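Local coordinates for tail protein, 43 kDa (Neisseria meningitidis MC58, PDB 3D37) that is of unknown function but is probably a baseplate hub component of a phage-like tail, at residues V131-E135 / L164-E169; L140-I145 / H157-V162; V313-M317 / D338-T342. One frame throughout, in Å; residues are numbered along the deposited sequence.

Contact 1 of 3, residues V131-E135 / L164-E169; sequences VLKAE and LHPWLE
Leu-132 is the first residue of 131-135 to touch the far segment. Its backbone starts it off away from 164-169, but CG stands anti to the backbone N (chi1 -178°) and the branch swings back, bringing CD1 to 3.7 Å from CD1 of Leu-164. The two leucines cross at about a right angle and meet only through these CD1 methyls. Val-113 of helix 113-121 packs against both of them.

Lys-133 comes next and reaches farther across. CB lies 4.3 Å from CZ2 of Trp-167, approaching the indole obliquely, and the chain then bends at chi2 (67°) and again at chi4 to bring the ammonium group to Glu-169. There NZ makes a salt bridge and hydrogen bond of 3.2 Å to OE1, met 40° out of the carboxylate plane, with OE2 of Glu-169 a little farther from NZ at 3.5 Å. That second oxygen also sits at the edge of the Trp-167 ring, in its plane.

Such reaching is needed because strands 130-133 and 165-168 are the two outer strands of a small mixed three-stranded sheet, with 174-177 between them. Leu-132 and Pro-166 have CA atoms 9.3 Å apart, too far for direct backbone pairing; Lys-133 instead pairs through its backbone with Val-176 and Gly-178. Lys-133, Trp-167 and Glu-169 all lean on Val-175 of that middle strand, whereas Leu-164 rests on Val-176. The sheet lies in the part of the chain related to the second domain of baseplate hub protein gp44.

Past the strand, Ala-134 turns its methyl toward the same leucine. CB is 3.9 Å from CD1 of Leu-164 and 4.0 Å from CD2 of Leu-164, filling the notch between the two branches.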
loop_
_atom_site.group_PDB
_atom_site.type_symbol
_atom_site.label_atom_id
_atom_site.label_comp_id
_atom_site.label_asym_id
_atom_site.label_seq_id
_atom_site.Cartn_x
_atom_site.Cartn_y
_atom_site.Cartn_z
ATOM N N VAL A 131 -1.594 -44.849 -20.886
ATOM C CA VAL A 131 -0.534 -44.927 -21.871
ATOM C C VAL A 131 0.786 -45.053 -21.106
ATOM O O VAL A 131 0.886 -44.657 -19.916
ATOM C CB VAL A 131 -0.606 -43.680 -22.817
ATOM C CG1 VAL A 131 0.747 -43.305 -23.435
ATOM C CG2 VAL A 131 -1.646 -43.916 -23.930
ATOM N N LEU A 132 1.770 -45.685 -21.758
ATOM C CA LEU A 132 3.109 -45.851 -21.183
ATOM C C LEU A 132 3.964 -44.899 -21.990
ATOM O O LEU A 132 3.898 -44.855 -23.227
ATOM C CB LEU A 132 3.613 -47.315 -21.201
ATOM C CG LEU A 132 4.992 -47.693 -20.602
ATOM C CD1 LEU A 132 4.997 -47.789 -19.096
ATOM C CD2 LEU A 132 5.537 -49.017 -21.211
ATOM N N LYS A 133 4.701 -44.062 -21.272
ATOM C CA LYS A 133 5.541 -43.053 -21.914
ATOM C C LYS A 133 6.997 -43.456 -21.624
ATOM O O LYS A 133 7.750 -42.792 -20.889
ATOM C CB LYS A 133 5.149 -41.660 -21.391
ATOM C CG LYS A 133 4.834 -40.646 -22.454
ATOM C CD LYS A 133 3.584 -40.984 -23.228
ATOM C CE LYS A 133 3.375 -40.003 -24.351
ATOM N NZ LYS A 133 2.992 -38.663 -23.815
ATOM N N ALA A 134 7.369 -44.597 -22.209
ATOM C CA ALA A 134 8.647 -45.254 -21.919
ATOM C C ALA A 134 9.000 -46.271 -23.035
ATOM O O ALA A 134 8.122 -46.729 -23.782
ATOM C CB ALA A 134 8.596 -45.913 -20.541
ATOM N N GLU A 135 10.284 -46.595 -23.174
ATOM C CA GLU A 135 10.723 -47.486 -24.240
ATOM C C GLU A 135 10.202 -48.905 -23.978
ATOM O O GLU A 135 9.704 -49.603 -24.886
ATOM C CB GLU A 135 12.253 -47.507 -24.327
ATOM C CG GLU A 135 12.898 -46.238 -24.946
ATOM C CD GLU A 135 12.885 -46.219 -26.487
ATOM O OE1 GLU A 135 13.227 -47.269 -27.086
ATOM O OE2 GLU A 135 12.552 -45.148 -27.088
ATOM N N LEU A 164 9.965 -44.928 -13.271
ATOM C CA LEU A 164 8.945 -44.156 -13.981
ATOM C C LEU A 164 8.146 -43.291 -13.000
ATOM O O LEU A 164 8.410 -43.276 -11.799
ATOM C CB LEU A 164 8.059 -45.073 -14.844
ATOM C CG LEU A 164 8.755 -45.988 -15.884
ATOM C CD1 LEU A 164 7.748 -46.787 -16.804
ATOM C CD2 LEU A 164 9.706 -45.184 -16.754
ATOM N N HIS A 165 7.205 -42.511 -13.534
ATOM C CA HIS A 165 6.356 -41.682 -12.702
ATOM C C HIS A 165 5.004 -41.507 -13.381
ATOM O O HIS A 165 4.950 -41.434 -14.606
ATOM C CB HIS A 165 7.053 -40.286 -12.496
ATOM C CG HIS A 165 6.480 -39.495 -11.375
ATOM N ND1 HIS A 165 6.861 -39.680 -10.066
ATOM C CD2 HIS A 165 5.544 -38.516 -11.357
ATOM C CE1 HIS A 165 6.162 -38.883 -9.282
ATOM N NE2 HIS A 165 5.366 -38.150 -10.044
ATOM N N PRO A 166 3.913 -41.378 -12.598
ATOM C CA PRO A 166 2.607 -41.113 -13.184
ATOM C C PRO A 166 2.282 -39.626 -13.371
ATOM O O PRO A 166 2.663 -38.814 -12.536
ATOM C CB PRO A 166 1.647 -41.682 -12.144
ATOM C CG PRO A 166 2.312 -41.436 -10.873
ATOM C CD PRO A 166 3.815 -41.502 -11.138
ATOM N N TRP A 167 1.563 -39.295 -14.448
ATOM C CA TRP A 167 0.882 -38.000 -14.527
ATOM C C TRP A 167 -0.302 -38.091 -15.422
ATOM O O TRP A 167 -0.372 -38.993 -16.240
ATOM C CB TRP A 167 1.820 -36.895 -15.028
ATOM C CG TRP A 167 2.352 -37.083 -16.424
ATOM C CD1 TRP A 167 1.821 -36.596 -17.559
ATOM C CD2 TRP A 167 3.551 -37.785 -16.814
ATOM N NE1 TRP A 167 2.586 -36.965 -18.643
ATOM C CE2 TRP A 167 3.660 -37.677 -18.200
ATOM C CE3 TRP A 167 4.529 -38.492 -16.111
ATOM C CZ2 TRP A 167 4.719 -38.202 -18.895
ATOM C CZ3 TRP A 167 5.560 -38.990 -16.768
ATOM C CH2 TRP A 167 5.668 -38.871 -18.147
ATOM N N LEU A 168 -1.194 -37.110 -15.289
ATOM C CA LEU A 168 -2.237 -36.844 -16.274
ATOM C C LEU A 168 -1.809 -35.880 -17.354
ATOM O O LEU A 168 -1.201 -34.841 -17.091
ATOM C CB LEU A 168 -3.518 -36.284 -15.600
ATOM C CG LEU A 168 -4.421 -37.264 -14.875
ATOM C CD1 LEU A 168 -5.128 -38.218 -15.880
ATOM C CD2 LEU A 168 -3.578 -38.026 -13.883
ATOM N N GLU A 169 -2.184 -36.236 -18.578
ATOM C CA GLU A 169 -2.043 -35.400 -19.732
ATOM C C GLU A 169 -3.240 -34.496 -19.884
ATOM O O GLU A 169 -4.283 -34.730 -19.295
ATOM C CB GLU A 169 -1.898 -36.252 -20.995
ATOM C CG GLU A 169 -0.697 -37.153 -20.934
ATOM C CD GLU A 169 0.194 -37.055 -22.154
ATOM O OE1 GLU A 169 -0.037 -37.793 -23.151
ATOM O OE2 GLU A 169 1.165 -36.266 -22.090
#

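Contact 2 of 3, residues L140-I145 / H157-V162; sequences LGKIDI and HIANSV
A loop laid against the C-terminal part of helix 151-161 makes this contact, with Leu-140 and Ile-143 dipping from the loop onto Ile-158, Ser-161 and Val-162. It belongs to the helical side of the gp44-like second domain, where the loop 140-145 runs back past the helix before the chain enters it.

Leu-140 does most with one methyl. CD1 lies 3.4 Å from OG of Ser-161 and 3.9 Å from CG2 of Val-162, and it also reaches the carbonyl O of Ile-158 (3.7 Å) and CG2 of Ile-158 (4.0 Å). Leu-140 and Ile-158 cross at about a right angle, so the leucine lies over the isoleucine instead of running along it.

Ile-143 uses both its branches. With CG1 beside the backbone N (chi1 -59°), the longer arm carries CD1 to CB of Ser-161 at 3.4 Å, tighter than carbons usually pack, while CG2 comes 4.1 Å from CG1 of Ile-158. The same CG2 also lies toward the ring of His-157, but the model is too close there for its spacing to be trusted. Farther along, CG2 of Ile-145 approaches the His-157 ring obliquely at 4.4 Å from CG.

The serine hydroxyl brings little polarity to this surface, because OG turns back into the helix and donates to the carbonyl O of Ile-158 at 2.7 Å, 19° from the carbonyl plane.

Behind the contact stands helix 113-121, whose Val-113 touches Leu-140, Ile-158 and Val-162 together, while Val-108 in the preceding loop packs on Leu-140 and Ile-143.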
loop_
_atom_site.group_PDB
_atom_site.type_symbol
_atom_site.label_atom_id
_atom_site.label_comp_id
_atom_site.label_asym_id
_atom_site.label_seq_id
_atom_site.Cartn_x
_atom_site.Cartn_y
_atom_site.Cartn_z
ATOM N N LEU A 140 6.640 -55.962 -13.424
ATOM C CA LEU A 140 6.894 -55.386 -12.117
ATOM C C LEU A 140 7.394 -56.438 -11.189
ATOM O O LEU A 140 7.073 -57.633 -11.359
ATOM C CB LEU A 140 5.598 -54.817 -11.528
ATOM C CG LEU A 140 5.097 -53.385 -11.854
ATOM C CD1 LEU A 140 6.268 -52.364 -11.889
ATOM C CD2 LEU A 140 4.232 -53.308 -13.097
ATOM N N GLY A 141 8.159 -56.005 -10.197
ATOM C CA GLY A 141 8.632 -56.863 -9.129
ATOM C C GLY A 141 7.592 -56.973 -8.038
ATOM O O GLY A 141 6.409 -56.878 -8.298
ATOM N N LYS A 142 8.042 -57.175 -6.811
ATOM C CA LYS A 142 7.163 -57.245 -5.651
ATOM C C LYS A 142 6.934 -55.866 -5.059
ATOM O O LYS A 142 7.849 -55.277 -4.500
ATOM C CB LYS A 142 7.783 -58.175 -4.595
ATOM C CG LYS A 142 7.182 -58.111 -3.175
ATOM C CD LYS A 142 7.787 -59.257 -2.328
ATOM C CE LYS A 142 6.950 -59.622 -1.085
ATOM N NZ LYS A 142 7.333 -60.994 -0.513
ATOM N N ILE A 143 5.722 -55.343 -5.172
ATOM C CA ILE A 143 5.427 -54.019 -4.599
ATOM C C ILE A 143 4.401 -54.163 -3.467
ATOM O O ILE A 143 3.244 -54.534 -3.699
ATOM C CB ILE A 143 4.972 -52.997 -5.655
ATOM C CG1 ILE A 143 6.043 -52.814 -6.740
ATOM C CG2 ILE A 143 4.714 -51.634 -5.005
ATOM C CD1 ILE A 143 7.161 -51.924 -6.333
ATOM N N ASP A 144 4.877 -53.906 -2.243
ATOM C CA ASP A 144 4.107 -54.042 -1.017
ATOM C C ASP A 144 3.568 -52.664 -0.688
ATOM O O ASP A 144 4.334 -51.775 -0.297
ATOM C CB ASP A 144 5.009 -54.524 0.140
ATOM C CG ASP A 144 4.877 -56.009 0.432
ATOM O OD1 ASP A 144 3.779 -56.571 0.223
ATOM O OD2 ASP A 144 5.871 -56.615 0.905
ATOM N N ILE A 145 2.258 -52.492 -0.851
ATOM C CA ILE A 145 1.567 -51.237 -0.547
ATOM C C ILE A 145 0.731 -51.363 0.748
ATOM O O ILE A 145 0.157 -52.427 1.021
ATOM C CB ILE A 145 0.673 -50.776 -1.746
ATOM C CG1 ILE A 145 0.121 -51.969 -2.529
ATOM C CG2 ILE A 145 1.486 -49.816 -2.693
ATOM C CD1 ILE A 145 -0.834 -51.606 -3.646
ATOM N N HIS A 157 4.569 -45.374 -6.291
ATOM C CA HIS A 157 5.359 -46.552 -5.834
ATOM C C HIS A 157 5.665 -47.510 -6.991
ATOM O O HIS A 157 6.809 -47.724 -7.388
ATOM C CB HIS A 157 4.550 -47.241 -4.751
ATOM C CG HIS A 157 5.368 -47.898 -3.675
ATOM N ND1 HIS A 157 5.726 -47.249 -2.509
ATOM C CD2 HIS A 157 5.870 -49.154 -3.577
ATOM C CE1 HIS A 157 6.429 -48.079 -1.749
ATOM N NE2 HIS A 157 6.524 -49.247 -2.372
ATOM N N ILE A 158 4.621 -48.046 -7.584
ATOM C CA ILE A 158 4.746 -48.935 -8.700
ATOM C C ILE A 158 5.597 -48.348 -9.835
ATOM O O ILE A 158 6.551 -48.978 -10.351
ATOM C CB ILE A 158 3.324 -49.289 -9.230
ATOM C CG1 ILE A 158 2.579 -50.177 -8.223
ATOM C CG2 ILE A 158 3.418 -49.974 -10.543
ATOM C CD1 ILE A 158 1.044 -50.087 -8.349
ATOM N N ALA A 159 5.219 -47.145 -10.242
ATOM C CA ALA A 159 5.874 -46.439 -11.339
ATOM C C ALA A 159 7.359 -46.232 -11.022
ATOM O O ALA A 159 8.216 -46.494 -11.871
ATOM C CB ALA A 159 5.147 -45.016 -11.591
ATOM N N ASN A 160 7.627 -45.817 -9.789
ATOM C CA ASN A 160 8.939 -45.384 -9.381
ATOM C C ASN A 160 9.872 -46.594 -9.260
ATOM O O ASN A 160 11.071 -46.498 -9.612
ATOM C CB ASN A 160 8.886 -44.546 -8.085
ATOM C CG ASN A 160 8.411 -43.069 -8.318
ATOM O OD1 ASN A 160 8.235 -42.603 -9.461
ATOM N ND2 ASN A 160 8.191 -42.353 -7.229
ATOM N N SER A 161 9.289 -47.760 -8.887
ATOM C CA SER A 161 9.989 -49.051 -8.850
ATOM C C SER A 161 10.709 -49.373 -10.145
ATOM O O SER A 161 11.682 -50.140 -10.155
ATOM C CB SER A 161 8.986 -50.219 -8.585
ATOM O OG SER A 161 8.492 -50.733 -9.840
ATOM N N VAL A 162 10.175 -48.891 -11.250
ATOM C CA VAL A 162 10.730 -49.176 -12.564
ATOM C C VAL A 162 11.275 -47.900 -13.163
ATOM O O VAL A 162 11.379 -47.798 -14.392
ATOM C CB VAL A 162 9.707 -49.794 -13.533
ATOM C CG1 VAL A 162 9.770 -51.351 -13.470
ATOM C CG2 VAL A 162 8.289 -49.266 -13.250
#

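Contact 3 of 3, residues V313-M317 / D338-T342; sequences VFFLM and DGIWT
Met-317 covers the inner half of the Trp-341 side chain and Phe-315 meets its outer ring, as following the tryptophan outward from CB makes clear. That first carbon already lies 3.9 Å from CE of Met-317. One atom on, CG is again 3.9 Å from the same Met-317 methyl. Over the five-membered ring comes the sulfur itself: SD of Met-317 is 4.2 Å from the ring centroid and only 13° off the ring normal, a Met-aromatic contact through the face. The bend at chi2 (76°) brings SD over the ring, and that at chi3 (70°) turns CE toward CB and CG of Trp-341. CG2 of the neighbouring Thr-342 covers the opposite face of the indole. At the rim of the six-membered ring, CE3 meets CE2 of Phe-315 at 3.6 Å. The two rings touch rim to rim, and neither lies over the other. CZ3 of Trp-341, farther round, is 4.2 Å from both CE2 and CZ of Phe-315.

All this takes place where strand 310-324 and its antiparallel partner 330-337 part company. Phe-315 still pairs with Lys-336 through the backbone, but at Asp-338 a water steps in, donating to the carbonyl O of Val-313 at 2.6 Å and accepting from the N of Asp-338 at 2.9 Å. Asp-338 also packs CB 3.3 Å from O of Val-313, with OD2 near CG1 of Val-313. Beyond the strand end the chain turns away, and Trp-341 returns to pack against Leu-275 of helix 259-276 and stack with Phe-31.

Around Trp-341, then, dispersion dominates: a polarisable sulfur over an aromatic face, and ring rims side by side. The charge of Asp-338 is met by a salt bridge from OD2 to Arg-300, which probably makes its place beside Val-313 less costly.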
loop_
_atom_site.group_PDB
_atom_site.type_symbol
_atom_site.label_atom_id
_atom_site.label_comp_id
_atom_site.label_asym_id
_atom_site.label_seq_id
_atom_site.Cartn_x
_atom_site.Cartn_y
_atom_site.Cartn_z
ATOM N N VAL A 313 20.630 -26.256 -21.851
ATOM C CA VAL A 313 19.300 -26.775 -22.019
ATOM C C VAL A 313 18.833 -27.269 -20.631
ATOM O O VAL A 313 19.611 -27.870 -19.843
ATOM C CB VAL A 313 19.225 -27.941 -23.049
ATOM C CG1 VAL A 313 17.804 -28.542 -23.126
ATOM C CG2 VAL A 313 19.711 -27.488 -24.420
ATOM N N PHE A 314 17.578 -26.952 -20.354
ATOM C CA PHE A 314 16.887 -27.318 -19.141
ATOM C C PHE A 314 15.584 -28.040 -19.497
ATOM O O PHE A 314 15.016 -27.869 -20.593
ATOM C CB PHE A 314 16.610 -26.088 -18.264
ATOM C CG PHE A 314 17.849 -25.355 -17.848
ATOM C CD1 PHE A 314 18.535 -25.713 -16.698
ATOM C CD2 PHE A 314 18.353 -24.324 -18.629
ATOM C CE1 PHE A 314 19.711 -25.051 -16.323
ATOM C CE2 PHE A 314 19.534 -23.663 -18.285
ATOM C CZ PHE A 314 20.211 -24.016 -17.108
ATOM N N PHE A 315 15.158 -28.851 -18.533
ATOM C CA PHE A 315 13.965 -29.676 -18.602
ATOM C C PHE A 315 12.809 -29.037 -17.818
ATOM O O PHE A 315 12.952 -28.643 -16.640
ATOM C CB PHE A 315 14.254 -31.038 -18.028
ATOM C CG PHE A 315 13.088 -31.963 -18.091
ATOM C CD1 PHE A 315 12.632 -32.417 -19.319
ATOM C CD2 PHE A 315 12.422 -32.375 -16.923
ATOM C CE1 PHE A 315 11.518 -33.275 -19.397
ATOM C CE2 PHE A 315 11.305 -33.231 -16.991
ATOM C CZ PHE A 315 10.853 -33.684 -18.232
ATOM N N LEU A 316 11.690 -28.871 -18.498
ATOM C CA LEU A 316 10.536 -28.208 -17.928
ATOM C C LEU A 316 9.682 -29.167 -17.092
ATOM O O LEU A 316 9.044 -30.050 -17.600
ATOM C CB LEU A 316 9.707 -27.505 -19.005
ATOM C CG LEU A 316 8.513 -26.668 -18.569
ATOM C CD1 LEU A 316 8.999 -25.429 -17.767
ATOM C CD2 LEU A 316 7.664 -26.241 -19.827
ATOM N N MET A 317 9.675 -28.938 -15.799
ATOM C CA MET A 317 9.103 -29.907 -14.837
ATOM C C MET A 317 7.739 -29.427 -14.386
ATOM O O MET A 317 6.924 -30.198 -13.945
ATOM C CB MET A 317 10.093 -30.026 -13.640
ATOM C CG MET A 317 9.798 -31.052 -12.628
ATOM S SD MET A 317 10.163 -32.805 -13.064
ATOM C CE MET A 317 11.972 -32.560 -13.020
ATOM N N ASP A 338 18.945 -30.650 -16.961
ATOM C CA ASP A 338 18.650 -31.632 -18.023
ATOM C C ASP A 338 19.205 -33.025 -17.787
ATOM O O ASP A 338 20.257 -33.198 -17.188
ATOM C CB ASP A 338 19.187 -31.052 -19.331
ATOM C CG ASP A 338 18.623 -31.720 -20.580
ATOM O OD1 ASP A 338 17.420 -32.047 -20.594
ATOM O OD2 ASP A 338 19.428 -31.857 -21.540
ATOM N N GLY A 339 18.448 -34.040 -18.203
ATOM C CA GLY A 339 18.922 -35.410 -18.229
ATOM C C GLY A 339 18.868 -36.153 -16.897
ATOM O O GLY A 339 19.238 -37.302 -16.848
ATOM N N ILE A 340 18.378 -35.524 -15.831
ATOM C CA ILE A 340 18.461 -36.089 -14.470
ATOM C C ILE A 340 17.219 -36.907 -14.063
ATOM O O ILE A 340 17.334 -37.992 -13.510
ATOM C CB ILE A 340 18.747 -34.924 -13.433
ATOM C CG1 ILE A 340 20.081 -34.210 -13.761
ATOM C CG2 ILE A 340 18.744 -35.435 -11.998
ATOM C CD1 ILE A 340 21.342 -35.127 -13.892
ATOM N N TRP A 341 16.029 -36.403 -14.359
ATOM C CA TRP A 341 14.743 -37.026 -13.976
ATOM C C TRP A 341 14.442 -38.251 -14.841
ATOM O O TRP A 341 14.610 -38.192 -16.039
ATOM C CB TRP A 341 13.570 -35.987 -14.109
ATOM C CG TRP A 341 12.223 -36.443 -13.511
ATOM C CD1 TRP A 341 11.990 -36.831 -12.215
ATOM C CD2 TRP A 341 10.949 -36.614 -14.205
ATOM N NE1 TRP A 341 10.683 -37.200 -12.063
ATOM C CE2 TRP A 341 10.024 -37.095 -13.258
ATOM C CE3 TRP A 341 10.517 -36.401 -15.519
ATOM C CZ2 TRP A 341 8.673 -37.342 -13.577
ATOM C CZ3 TRP A 341 9.172 -36.652 -15.836
ATOM C CH2 TRP A 341 8.274 -37.107 -14.873
ATOM N N THR A 342 13.937 -39.330 -14.229
ATOM C CA THR A 342 13.533 -40.565 -14.931
ATOM C C THR A 342 14.365 -40.880 -16.195
ATOM O O THR A 342 13.823 -40.917 -17.320
ATOM C CB THR A 342 12.047 -40.478 -15.330
ATOM O OG1 THR A 342 11.863 -39.322 -16.149
ATOM C CG2 THR A 342 11.138 -40.385 -14.099
HETATM O O HOH W 1 20.821 -28.481 -17.578
#

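Contacts 1 and 2 belong to one unit: helix 151-161, which carries half of contact 2, runs directly into strand 165-168 of contact 1. Their centres are 14 Å apart, and a probable hydrogen bond of 2.7 Å from Leu-164 N to Ala-159 O ties the turn. Contact 3 lies in a different family region, its centre 15 Å from contact 1, yet the two touch through Trp-341: CZ2 of Trp-341 is 3.5 Å from CB of His-165, and CH2 of Trp-341 is 3.8 Å from CZ3 of Trp-167. Contacts 2 and 3 do not meet, with centres 23 Å apart. Contact 1 thus stands between the helical side and the C-terminal strands.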